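Local coordinates for Cyp101j2 (Sphingobium yanoikuyae, PDB 5KYO), which binds haem as a cytochrome P450 monooxygenase and probably hydroxylates the monoterpene 1,8-cineole, at residues L307-R312 / L362-R367; L87-A92 / V345-D350; D155-L160 / H174-Q179; S159-F164 / R394-R399. All coordinates share one frame; numbering follows the deposited sequence. Where two conformers were deposited one is given.

In the fold
Contact 2 is buried and mainly apolar, with one aspartate and a water meeting backbone groups where helices 89-97 and 344-348 follow neighbouring parallel strands of the sheet. Contact 1, partly buried and touching contact 2 through Arg312 and Ala348, is by contrast nearly all charge: three arginines round one glutamate tie helix 303-313 to a loop. Contacts 3 and 4, both partly buried, share helix 149-164, which turns one side to helix 172-177 and another to helix 382-399. Both rest on aliphatic and aromatic packing; contact 4, the most peripheral, its centre about 24 Å from the centre of the chain, adds a salt bridge with a weak hydrogen bond on its exposed side.

Contact 1 of 4, residues L307-R312 / L362-R367; sequences LLEFFR and LGRKAR
Glu309 OE1 is gripped by two NE donors that come from opposite faces of the carboxylate plane. Arg367 NE reaches it from the loop at 2.7 Å, and Arg312 NE, one helical turn on, at 2.8 Å. Glu309 OE2 turns its syn lone pair to Arg364 NE at 2.8 Å, a nearly straight bond (166°) with carboxylate and guanidinium close to coplanar. Arg312 NH2 meets the same oxygen from above its plane, so Arg312 holds the glutamate side-on with two nitrogens. A bend at chi2 (72°) lets the Glu309 carboxylate lie between its helix neighbour and the loop. Arg364 NH2 lies over one face of the Arg312 guanidinium, a closeness that the shared anion probably makes tolerable. Arginine suits these places because its several in-plane N-H groups can serve the glutamate and backbone carbonyls at once: Arg364 also binds the carbonyls of Glu355, Asp356 and Glu359, and Arg312 that of Pro357. Glu309, Arg312 and Arg364 fit the conserved E-R-R triad of P450s, which joins the K helix to the meander loop. On other sides of helix 303-313, Phe310 packs on helix 273-288, Leu307 on helix 382-399, and Phe311 touches the haem.

Contact 2 of 4, residues L87-A92 / V345-D350; sequences LRSDLA and VVVAMD
Asp350 rests against Ser89 from CB to OD2. Its CB touches Ser89 CB at 3.7 Å, and CG lies 3.9 Å from Ser89 N; beyond it, the carboxylate spreads its two oxygens to different backbone groups. OD2, with Arg88 CD beside it, uses its anti lone pair to accept from Ser89 N at 2.9 Å (N-H...O 161°), and OD1 takes the N-H of Ala352. CG stands anti to the backbone N (chi1 -166°), which carries the acid across to the start of helix 89-97, just after Arg88 at the N-cap position. An acid suits this place because it takes up a first-turn N-H and would probably be stabilised by the positive helix end. A leucine in place of Asp350 would probably leave both N-H groups without these acceptors and disturb the start of the helix.

Next to this bond the backbones come very close, Ser89 CA to Val347 CA being 4.0 Å, so a small residue such as Ser89 suits the approach. Ser89 OG holds a water at 3.0 Å, which donates a longer bond to Val347 O. Ala92 CB nestles against Val346 CG2 at 3.5 Å and against Val347 CG2. Helices 89-97 and 344-348 each follow one of two parallel neighbours in the sheet, strands 83-86 and 339-343, while helix 59-69 packs against Val346 through Trp63 and Met67.

Contact 3 of 4, residues D155-L160 / H174-Q179; sequences DLAVSL and HEFAEQ
Leu160 and Phe176 join two helices of the P450 core bundle: helix 149-164, the family's D helix, and helix 172-177, which probably begins the E helix. The contact has no hydrogen bond across it and rests on van der Waals packing, mostly of carbon atoms. Leu160 CB lies 3.9 Å from Phe176 CD1, neither over the ring face nor at its edge. Further out, the leucine fork straddles the stem of Gln179, its CD1 at 3.8 Å and its CD2 at 3.9 Å from Gln179 CB. Leucine suits this spot because its two methyls can grasp one methylene. Replacing Leu160 by an alanine would probably open a gap beside Gln179 CB and allow the glutamine stem to shift.

Phe176 has CG anti to its own N (chi1 -175°), which sends the ring across to the other helix. There the ring edge faces Ala157 O, with CE1 at 4.0 Å from that oxygen, and CZ approaches Ala157 CB; the small alanine lets a broad ring come this near. Leu156 CD2 rests 3.7 Å from Gln179 O, a carbonyl hydrogen-bonded to Arg183. The glutamine's polar end turns back, bent at chi2, and NE2 donates to His174 O at 3.1 Å in the carbonyl plane, so the amide is held away from the leucine. Phe176 also meets Trp396 of helix 382-399, the L helix, edge-to-face. This D-to-E packing, with the L helix beside it, belongs to the conserved four-helix bundle of the cytochrome P450 fold.

Contact 4 of 4, residues S159-F164 / R394-R399; sequences SLIEGF and REWFAR
Ile161 directs its CB toward helix 382-399, and its branches divide between two partners. CG1 lies 4.0 Å from Trp396 CE3, and CD1 goes on to rest 3.8 Å from Trp396 CA. CG2, on the other branch, packs against Arg399 CD at 3.6 Å, the two side chains crossing at about a right angle. A beta-branched residue suits this place, since it can fill the angle between an indole and an arginine stem.

Phe164, its CG lying between the backbone N and the carbonyl carbon, holds its ring back over its own helix, one face above Leu160 O. The ring edge thereby meets the six-membered ring of Trp396, with Phe164 CZ 3.9 Å from Trp396 CZ3. Centroids stand 5.9 Å apart and the planes differ by 44°, so the pair is neither a stack nor edge-to-face.

On the outer side Glu162 OE2 approaches the guanidinium edge of Arg399, 3.0 Å from NE. Carboxylate and guanidinium planes are 75° apart and the hydrogen bond is bent and weak. The axes of segments 159-164 and 394-399 run roughly parallel, crossing at -29°, 10.3 Å apart at their closest.

Arg399 thus serves both environments, its methylenes covering Ile161 while its charge reaches Glu162. With so poorly aligned a salt bridge, cohesion probably comes chiefly from the buried isoleucine and rings, and the ion pair lies toward the more exposed side, where Glu162 is.

Contact 1 of 4, residues L307-R312 / L362-R367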
# COMPACT_ATOMS: atom_id res chain seq x y z
N LEU A 307 0.19 -17.22 -0.55
CA LEU A 307 -0.07 -15.88 -0.03
C LEU A 307 1.21 -15.20 0.44
O LEU A 307 1.51 -14.06 0.08
CB LEU A 307 -1.07 -15.99 1.13
CG LEU A 307 -1.73 -14.74 1.68
CD1 LEU A 307 -3.09 -15.16 2.23
CD2 LEU A 307 -0.87 -14.14 2.77
N LEU A 308 1.99 -15.90 1.25
CA LEU A 308 3.23 -15.35 1.77
C LEU A 308 4.18 -14.96 0.64
O LEU A 308 4.87 -13.95 0.73
CB LEU A 308 3.88 -16.34 2.74
CG LEU A 308 2.97 -16.74 3.91
CD1 LEU A 308 3.68 -17.70 4.86
CD2 LEU A 308 2.44 -15.54 4.68
N GLU A 309 4.20 -15.75 -0.44
CA GLU A 309 5.09 -15.48 -1.59
C GLU A 309 4.58 -14.33 -2.47
O GLU A 309 5.38 -13.59 -3.06
CB GLU A 309 5.29 -16.76 -2.42
CG GLU A 309 6.17 -16.61 -3.67
CD GLU A 309 7.64 -16.44 -3.36
OE1 GLU A 309 7.98 -16.17 -2.19
OE2 GLU A 309 8.47 -16.63 -4.27
N PHE A 310 3.27 -14.17 -2.58
CA PHE A 310 2.70 -12.99 -3.25
C PHE A 310 3.11 -11.71 -2.51
O PHE A 310 3.43 -10.71 -3.13
CB PHE A 310 1.15 -13.07 -3.34
CG PHE A 310 0.64 -13.98 -4.46
CD1 PHE A 310 0.87 -13.67 -5.80
CD2 PHE A 310 -0.09 -15.11 -4.16
CE1 PHE A 310 0.40 -14.51 -6.81
CE2 PHE A 310 -0.57 -15.95 -5.17
CZ PHE A 310 -0.31 -15.65 -6.50
N PHE A 311 3.12 -11.71 -1.18
CA PHE A 311 3.49 -10.46 -0.51
C PHE A 311 4.99 -10.20 -0.63
O PHE A 311 5.40 -9.05 -0.78
CB PHE A 311 3.03 -10.44 0.95
CG PHE A 311 1.58 -10.10 1.10
CD1 PHE A 311 1.11 -8.85 0.73
CD2 PHE A 311 0.67 -11.03 1.56
CE1 PHE A 311 -0.23 -8.53 0.84
CE2 PHE A 311 -0.68 -10.73 1.66
CZ PHE A 311 -1.13 -9.47 1.31
N ARG A 312 5.81 -11.25 -0.63
CA ARG A 312 7.25 -11.07 -0.89
C ARG A 312 7.54 -10.62 -2.32
O ARG A 312 8.35 -9.73 -2.55
CB ARG A 312 8.04 -12.36 -0.62
CG ARG A 312 9.54 -12.17 -0.87
CD ARG A 312 10.25 -13.46 -1.25
NE ARG A 312 9.78 -13.99 -2.53
CZ ARG A 312 10.21 -13.56 -3.72
NH1 ARG A 312 11.08 -12.57 -3.78
NH2 ARG A 312 9.75 -14.10 -4.84
N LEU A 362 6.81 -21.53 -4.30
CA LEU A 362 6.18 -22.04 -3.08
C LEU A 362 7.20 -22.70 -2.14
O LEU A 362 6.95 -22.85 -0.95
CB LEU A 362 5.09 -23.05 -3.44
CG LEU A 362 3.97 -22.53 -4.35
CD1 LEU A 362 2.84 -23.54 -4.44
CD2 LEU A 362 3.47 -21.21 -3.79
N GLY A 363 8.35 -23.10 -2.66
CA GLY A 363 9.31 -23.80 -1.82
C GLY A 363 10.06 -22.99 -0.77
O GLY A 363 10.78 -23.57 0.05
N ARG A 364 9.88 -21.67 -0.76
CA ARG A 364 10.85 -20.78 -0.12
C ARG A 364 11.06 -20.96 1.38
O ARG A 364 10.12 -20.91 2.18
CB ARG A 364 10.49 -19.33 -0.38
CG ARG A 364 10.75 -18.91 -1.79
CD ARG A 364 10.98 -17.43 -1.90
NE ARG A 364 11.06 -17.01 -3.30
CZ ARG A 364 12.19 -16.80 -3.96
NH1 ARG A 364 13.36 -16.96 -3.36
NH2 ARG A 364 12.15 -16.42 -5.23
N LYS A 365 12.33 -21.14 1.74
CA LYS A 365 12.75 -21.34 3.12
C LYS A 365 13.03 -20.01 3.78
O LYS A 365 12.97 -19.89 5.00
CB LYS A 365 13.99 -22.24 3.16
CG LYS A 365 13.78 -23.61 2.55
CD LYS A 365 15.01 -24.50 2.71
CE LYS A 365 14.73 -25.91 2.20
NZ LYS A 365 15.89 -26.82 2.43
N ALA A 366 13.34 -19.00 2.97
CA ALA A 366 13.56 -17.65 3.47
C ALA A 366 12.66 -16.67 2.74
O ALA A 366 12.65 -16.62 1.51
CB ALA A 366 15.03 -17.26 3.32
N ARG A 367 11.88 -15.91 3.50
CA ARG A 367 10.98 -14.92 2.91
C ARG A 367 10.99 -13.60 3.67
O ARG A 367 9.94 -13.14 4.15
CB ARG A 367 9.55 -15.46 2.84
CG ARG A 367 9.29 -16.31 1.62
CD ARG A 367 7.83 -16.29 1.18
NE ARG A 367 7.57 -17.36 0.22
CZ ARG A 367 7.05 -18.54 0.53
NH1 ARG A 367 6.67 -18.81 1.78
NH2 ARG A 367 6.87 -19.45 -0.42

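Contact 2 of 4, residues L87-A92 / V345-D350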
# COMPACT_ATOMS: atom_id res chain seq x y z
N LEU A 87 18.59 2.81 -3.18
CA LEU A 87 18.48 1.78 -4.21
C LEU A 87 19.05 0.42 -3.81
O LEU A 87 19.21 -0.47 -4.66
CB LEU A 87 19.17 2.27 -5.49
CG LEU A 87 18.42 3.42 -6.16
CD1 LEU A 87 19.15 3.92 -7.38
CD2 LEU A 87 17.01 2.99 -6.55
N ARG A 88 19.36 0.26 -2.53
CA ARG A 88 19.76 -1.05 -2.01
C ARG A 88 18.90 -1.41 -0.80
O ARG A 88 18.31 -0.54 -0.16
CB ARG A 88 21.24 -1.06 -1.61
CG ARG A 88 22.20 -0.80 -2.76
CD ARG A 88 22.25 -1.95 -3.75
NE ARG A 88 23.21 -1.70 -4.82
CZ ARG A 88 22.96 -1.00 -5.92
NH1 ARG A 88 21.75 -0.47 -6.11
NH2 ARG A 88 23.90 -0.82 -6.83
N SER A 89 18.83 -2.71 -0.49
CA SER A 89 17.90 -3.20 0.53
C SER A 89 18.19 -2.64 1.92
O SER A 89 17.34 -1.98 2.53
CB SER A 89 17.92 -4.73 0.58
OG SER A 89 17.19 -5.21 1.70
N ASP A 90 19.39 -2.89 2.42
CA ASP A 90 19.76 -2.49 3.77
C ASP A 90 19.60 -0.99 3.96
O ASP A 90 19.14 -0.52 5.00
CB ASP A 90 21.19 -2.93 4.10
CG ASP A 90 21.32 -4.44 4.19
OD1 ASP A 90 20.89 -5.01 5.21
OD2 ASP A 90 21.86 -5.05 3.24
N LEU A 91 19.97 -0.24 2.93
CA LEU A 91 19.83 1.21 2.92
C LEU A 91 18.37 1.66 3.04
O LEU A 91 18.02 2.46 3.91
CB LEU A 91 20.44 1.77 1.65
CG LEU A 91 20.59 3.29 1.64
CD1 LEU A 91 21.48 3.74 2.79
CD2 LEU A 91 21.11 3.76 0.31
N ALA A 92 17.53 1.12 2.16
CA ALA A 92 16.09 1.41 2.17
C ALA A 92 15.46 1.17 3.54
O ALA A 92 14.69 2.00 4.04
CB ALA A 92 15.40 0.55 1.11
N VAL A 345 10.07 -1.65 -2.63
CA VAL A 345 10.38 -2.40 -3.84
C VAL A 345 11.84 -2.84 -3.91
O VAL A 345 12.13 -3.98 -4.28
CB VAL A 345 10.06 -1.58 -5.12
CG1 VAL A 345 10.38 -2.38 -6.39
CG2 VAL A 345 8.62 -1.12 -5.11
N VAL A 346 12.75 -1.94 -3.53
CA VAL A 346 14.19 -2.23 -3.67
C VAL A 346 14.68 -3.18 -2.59
O VAL A 346 15.80 -3.69 -2.68
CB VAL A 346 15.03 -0.93 -3.67
CG1 VAL A 346 14.45 0.05 -4.67
CG2 VAL A 346 15.06 -0.31 -2.30
N VAL A 347 13.84 -3.46 -1.61
CA VAL A 347 14.20 -4.37 -0.52
C VAL A 347 14.16 -5.84 -0.97
O VAL A 347 15.21 -6.49 -1.07
CB VAL A 347 13.29 -4.16 0.71
CG1 VAL A 347 13.54 -5.23 1.76
CG2 VAL A 347 13.53 -2.78 1.30
N ALA A 348 12.97 -6.35 -1.27
CA ALA A 348 12.85 -7.77 -1.64
C ALA A 348 13.43 -8.07 -3.02
O ALA A 348 13.72 -9.22 -3.33
CB ALA A 348 11.38 -8.22 -1.59
N MET A 349 13.61 -7.05 -3.86
CA MET A 349 14.14 -7.29 -5.20
C MET A 349 15.66 -7.23 -5.28
O MET A 349 16.24 -7.51 -6.34
CB MET A 349 13.55 -6.30 -6.20
CG MET A 349 12.06 -6.45 -6.39
SD MET A 349 11.62 -8.03 -7.15
CE MET A 349 10.93 -8.90 -5.76
N ASP A 350 16.30 -6.88 -4.17
CA ASP A 350 17.76 -6.83 -4.11
C ASP A 350 18.36 -8.24 -4.09
O ASP A 350 18.21 -8.97 -3.11
CB ASP A 350 18.22 -6.04 -2.87
CG ASP A 350 19.70 -5.64 -2.93
OD1 ASP A 350 20.49 -6.33 -3.59
OD2 ASP A 350 20.07 -4.63 -2.30
O HOH W 1 16.05 -7.95 1.75

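Contact 3 of 4, residues D155-L160 / H174-Q179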
# COMPACT_ATOMS: atom_id res chain seq x y z
N ASP A 155 -18.59 -12.88 1.94
CA ASP A 155 -19.87 -12.65 1.27
C ASP A 155 -19.74 -11.69 0.11
O ASP A 155 -20.44 -11.84 -0.90
CB ASP A 155 -20.91 -12.11 2.27
CG ASP A 155 -21.28 -13.12 3.34
OD1 ASP A 155 -21.00 -14.32 3.14
OD2 ASP A 155 -21.84 -12.71 4.37
N LEU A 156 -18.88 -10.69 0.25
CA LEU A 156 -18.66 -9.70 -0.80
C LEU A 156 -17.95 -10.30 -2.03
O LEU A 156 -18.41 -10.13 -3.15
CB LEU A 156 -17.86 -8.53 -0.27
CG LEU A 156 -17.68 -7.36 -1.23
CD1 LEU A 156 -19.01 -6.96 -1.86
CD2 LEU A 156 -17.05 -6.17 -0.49
N ALA A 157 -16.84 -10.99 -1.78
CA ALA A 157 -16.12 -11.73 -2.81
C ALA A 157 -17.04 -12.66 -3.55
O ALA A 157 -17.07 -12.68 -4.77
CB ALA A 157 -14.97 -12.51 -2.20
N VAL A 158 -17.82 -13.46 -2.81
CA VAL A 158 -18.71 -14.43 -3.44
C VAL A 158 -19.74 -13.74 -4.33
O VAL A 158 -20.00 -14.19 -5.44
CB VAL A 158 -19.46 -15.30 -2.37
CG1 VAL A 158 -20.63 -16.05 -2.99
CG2 VAL A 158 -18.50 -16.26 -1.68
N SER A 159 -20.33 -12.65 -3.83
CA SER A 159 -21.37 -11.96 -4.57
C SER A 159 -20.80 -11.37 -5.86
O SER A 159 -21.43 -11.43 -6.92
CB SER A 159 -22.03 -10.87 -3.71
OG SER A 159 -21.19 -9.74 -3.52
N LEU A 160 -19.60 -10.82 -5.78
CA LEU A 160 -18.99 -10.23 -6.95
C LEU A 160 -18.66 -11.30 -7.99
O LEU A 160 -18.95 -11.13 -9.16
CB LEU A 160 -17.74 -9.45 -6.57
CG LEU A 160 -18.02 -8.23 -5.66
CD1 LEU A 160 -16.74 -7.74 -5.02
CD2 LEU A 160 -18.67 -7.12 -6.46
N HIS A 174 -11.59 -3.15 -12.17
CA HIS A 174 -12.82 -2.39 -11.95
C HIS A 174 -13.98 -3.22 -11.38
O HIS A 174 -14.70 -2.75 -10.49
CB HIS A 174 -13.28 -1.71 -13.23
CG HIS A 174 -12.23 -0.85 -13.85
ND1 HIS A 174 -11.31 -0.15 -13.10
CD2 HIS A 174 -11.93 -0.59 -15.15
CE1 HIS A 174 -10.50 0.51 -13.91
NE2 HIS A 174 -10.85 0.26 -15.15
N GLU A 175 -14.14 -4.45 -11.88
CA GLU A 175 -15.31 -5.27 -11.50
C GLU A 175 -15.13 -6.07 -10.22
O GLU A 175 -16.12 -6.58 -9.67
CB GLU A 175 -15.68 -6.23 -12.66
CG GLU A 175 -16.14 -5.51 -13.94
CD GLU A 175 -16.47 -6.47 -15.09
OE1 GLU A 175 -17.39 -7.30 -14.93
OE2 GLU A 175 -15.81 -6.40 -16.15
N PHE A 176 -13.91 -6.19 -9.72
CA PHE A 176 -13.68 -7.00 -8.52
C PHE A 176 -12.84 -6.25 -7.47
O PHE A 176 -13.36 -5.90 -6.40
CB PHE A 176 -13.02 -8.35 -8.87
CG PHE A 176 -12.88 -9.26 -7.68
CD1 PHE A 176 -13.95 -10.01 -7.24
CD2 PHE A 176 -11.69 -9.31 -6.96
CE1 PHE A 176 -13.84 -10.81 -6.11
CE2 PHE A 176 -11.56 -10.11 -5.85
CZ PHE A 176 -12.65 -10.87 -5.42
N ALA A 177 -11.56 -6.02 -7.79
CA ALA A 177 -10.59 -5.52 -6.82
C ALA A 177 -11.06 -4.20 -6.22
O ALA A 177 -11.01 -4.04 -5.03
CB ALA A 177 -9.20 -5.34 -7.46
N GLU A 178 -11.52 -3.29 -7.07
CA GLU A 178 -11.94 -1.95 -6.62
C GLU A 178 -13.24 -1.96 -5.82
O GLU A 178 -13.56 -0.98 -5.13
CB GLU A 178 -12.09 -1.02 -7.83
CG GLU A 178 -10.75 -0.43 -8.29
CD GLU A 178 -10.81 0.31 -9.63
OE1 GLU A 178 -11.90 0.40 -10.22
OE2 GLU A 178 -9.75 0.80 -10.08
N GLN A 179 -13.99 -3.05 -5.91
CA GLN A 179 -15.28 -3.15 -5.21
C GLN A 179 -15.15 -3.58 -3.75
O GLN A 179 -16.15 -3.69 -3.06
CB GLN A 179 -16.18 -4.14 -5.94
CG GLN A 179 -16.34 -3.85 -7.41
CD GLN A 179 -17.29 -2.71 -7.67
OE1 GLN A 179 -17.94 -2.22 -6.75
NE2 GLN A 179 -17.36 -2.28 -8.92

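Contact 4 of 4, residues S159-F164 / R394-R399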
# COMPACT_ATOMS: atom_id res chain seq x y z
N SER A 159 -20.33 -12.65 -3.83
CA SER A 159 -21.37 -11.96 -4.57
C SER A 159 -20.80 -11.37 -5.86
O SER A 159 -21.43 -11.43 -6.92
CB SER A 159 -22.03 -10.87 -3.71
OG SER A 159 -21.19 -9.74 -3.52
N LEU A 160 -19.60 -10.82 -5.78
CA LEU A 160 -18.99 -10.23 -6.95
C LEU A 160 -18.66 -11.30 -7.99
O LEU A 160 -18.95 -11.13 -9.16
CB LEU A 160 -17.74 -9.45 -6.57
CG LEU A 160 -18.02 -8.23 -5.66
CD1 LEU A 160 -16.74 -7.74 -5.02
CD2 LEU A 160 -18.67 -7.12 -6.46
N ILE A 161 -18.07 -12.40 -7.54
CA ILE A 161 -17.68 -13.48 -8.46
C ILE A 161 -18.90 -14.10 -9.10
O ILE A 161 -18.90 -14.37 -10.30
CB ILE A 161 -16.87 -14.57 -7.72
CG1 ILE A 161 -15.53 -13.98 -7.22
CG2 ILE A 161 -16.70 -15.81 -8.60
CD1 ILE A 161 -14.85 -14.81 -6.15
N GLU A 162 -19.96 -14.35 -8.33
CA GLU A 162 -21.11 -15.00 -8.94
C GLU A 162 -21.76 -14.06 -9.96
O GLU A 162 -22.36 -14.51 -10.94
CB GLU A 162 -22.12 -15.45 -7.89
CG GLU A 162 -21.62 -16.60 -7.08
CD GLU A 162 -21.38 -17.86 -7.91
OE1 GLU A 162 -22.03 -18.02 -8.97
OE2 GLU A 162 -20.55 -18.69 -7.50
N GLY A 163 -21.58 -12.76 -9.73
CA GLY A 163 -22.07 -11.73 -10.62
C GLY A 163 -21.55 -11.85 -12.04
O GLY A 163 -22.33 -11.88 -12.98
N PHE A 164 -20.23 -11.95 -12.21
CA PHE A 164 -19.68 -11.96 -13.56
C PHE A 164 -19.27 -13.34 -14.07
O PHE A 164 -18.87 -13.46 -15.23
CB PHE A 164 -18.48 -10.99 -13.68
CG PHE A 164 -17.45 -11.07 -12.56
CD1 PHE A 164 -16.63 -12.18 -12.42
CD2 PHE A 164 -17.27 -9.99 -11.71
CE1 PHE A 164 -15.67 -12.23 -11.40
CE2 PHE A 164 -16.31 -10.03 -10.70
CZ PHE A 164 -15.51 -11.15 -10.54
N ARG A 394 -9.32 -18.10 -1.94
CA ARG A 394 -10.11 -19.30 -1.69
C ARG A 394 -11.42 -19.29 -2.46
O ARG A 394 -11.77 -20.27 -3.11
CB ARG A 394 -10.39 -19.48 -0.20
CG ARG A 394 -9.16 -19.87 0.61
CD ARG A 394 -9.50 -20.20 2.06
NE ARG A 394 -8.30 -20.30 2.89
CZ ARG A 394 -8.30 -20.78 4.13
NH1 ARG A 394 -9.42 -21.22 4.68
NH2 ARG A 394 -7.17 -20.84 4.82
N GLU A 395 -12.16 -18.19 -2.38
CA GLU A 395 -13.43 -18.11 -3.11
C GLU A 395 -13.26 -18.02 -4.63
O GLU A 395 -14.12 -18.51 -5.36
CB GLU A 395 -14.26 -16.93 -2.63
CG GLU A 395 -14.59 -17.00 -1.15
CD GLU A 395 -15.39 -18.24 -0.77
OE1 GLU A 395 -16.08 -18.81 -1.65
OE2 GLU A 395 -15.35 -18.63 0.40
N TRP A 396 -12.20 -17.38 -5.12
CA TRP A 396 -12.00 -17.31 -6.55
C TRP A 396 -11.74 -18.74 -7.05
O TRP A 396 -12.40 -19.21 -7.98
CB TRP A 396 -10.84 -16.36 -6.94
CG TRP A 396 -10.77 -16.15 -8.44
CD1 TRP A 396 -10.29 -17.02 -9.37
CD2 TRP A 396 -11.23 -15.00 -9.17
NE1 TRP A 396 -10.42 -16.50 -10.63
CE2 TRP A 396 -11.00 -15.26 -10.53
CE3 TRP A 396 -11.82 -13.79 -8.80
CZ2 TRP A 396 -11.32 -14.35 -11.53
CZ3 TRP A 396 -12.14 -12.88 -9.80
CH2 TRP A 396 -11.89 -13.16 -11.15
N PHE A 397 -10.80 -19.44 -6.42
CA PHE A 397 -10.41 -20.75 -6.95
C PHE A 397 -11.51 -21.80 -6.78
O PHE A 397 -11.54 -22.78 -7.52
CB PHE A 397 -9.10 -21.23 -6.31
CG PHE A 397 -7.88 -20.71 -7.02
CD1 PHE A 397 -7.48 -21.27 -8.22
CD2 PHE A 397 -7.19 -19.62 -6.52
CE1 PHE A 397 -6.37 -20.78 -8.88
CE2 PHE A 397 -6.09 -19.11 -7.19
CZ PHE A 397 -5.67 -19.69 -8.36
N ALA A 398 -12.42 -21.60 -5.84
CA ALA A 398 -13.55 -22.52 -5.72
C ALA A 398 -14.48 -22.42 -6.94
O ALA A 398 -15.11 -23.43 -7.32
CB ALA A 398 -14.35 -22.26 -4.45
N ARG A 399 -14.57 -21.23 -7.52
CA ARG A 399 -15.57 -20.90 -8.53
C ARG A 399 -15.04 -20.75 -9.97
O ARG A 399 -15.75 -21.09 -10.91
CB ARG A 399 -16.29 -19.59 -8.14
CG ARG A 399 -17.06 -19.71 -6.81
CD ARG A 399 -17.63 -18.40 -6.26
NE ARG A 399 -18.61 -18.73 -5.21
CZ ARG A 399 -18.26 -19.06 -3.98
NH1 ARG A 399 -16.97 -19.07 -3.67
NH2 ARG A 399 -19.17 -19.40 -3.06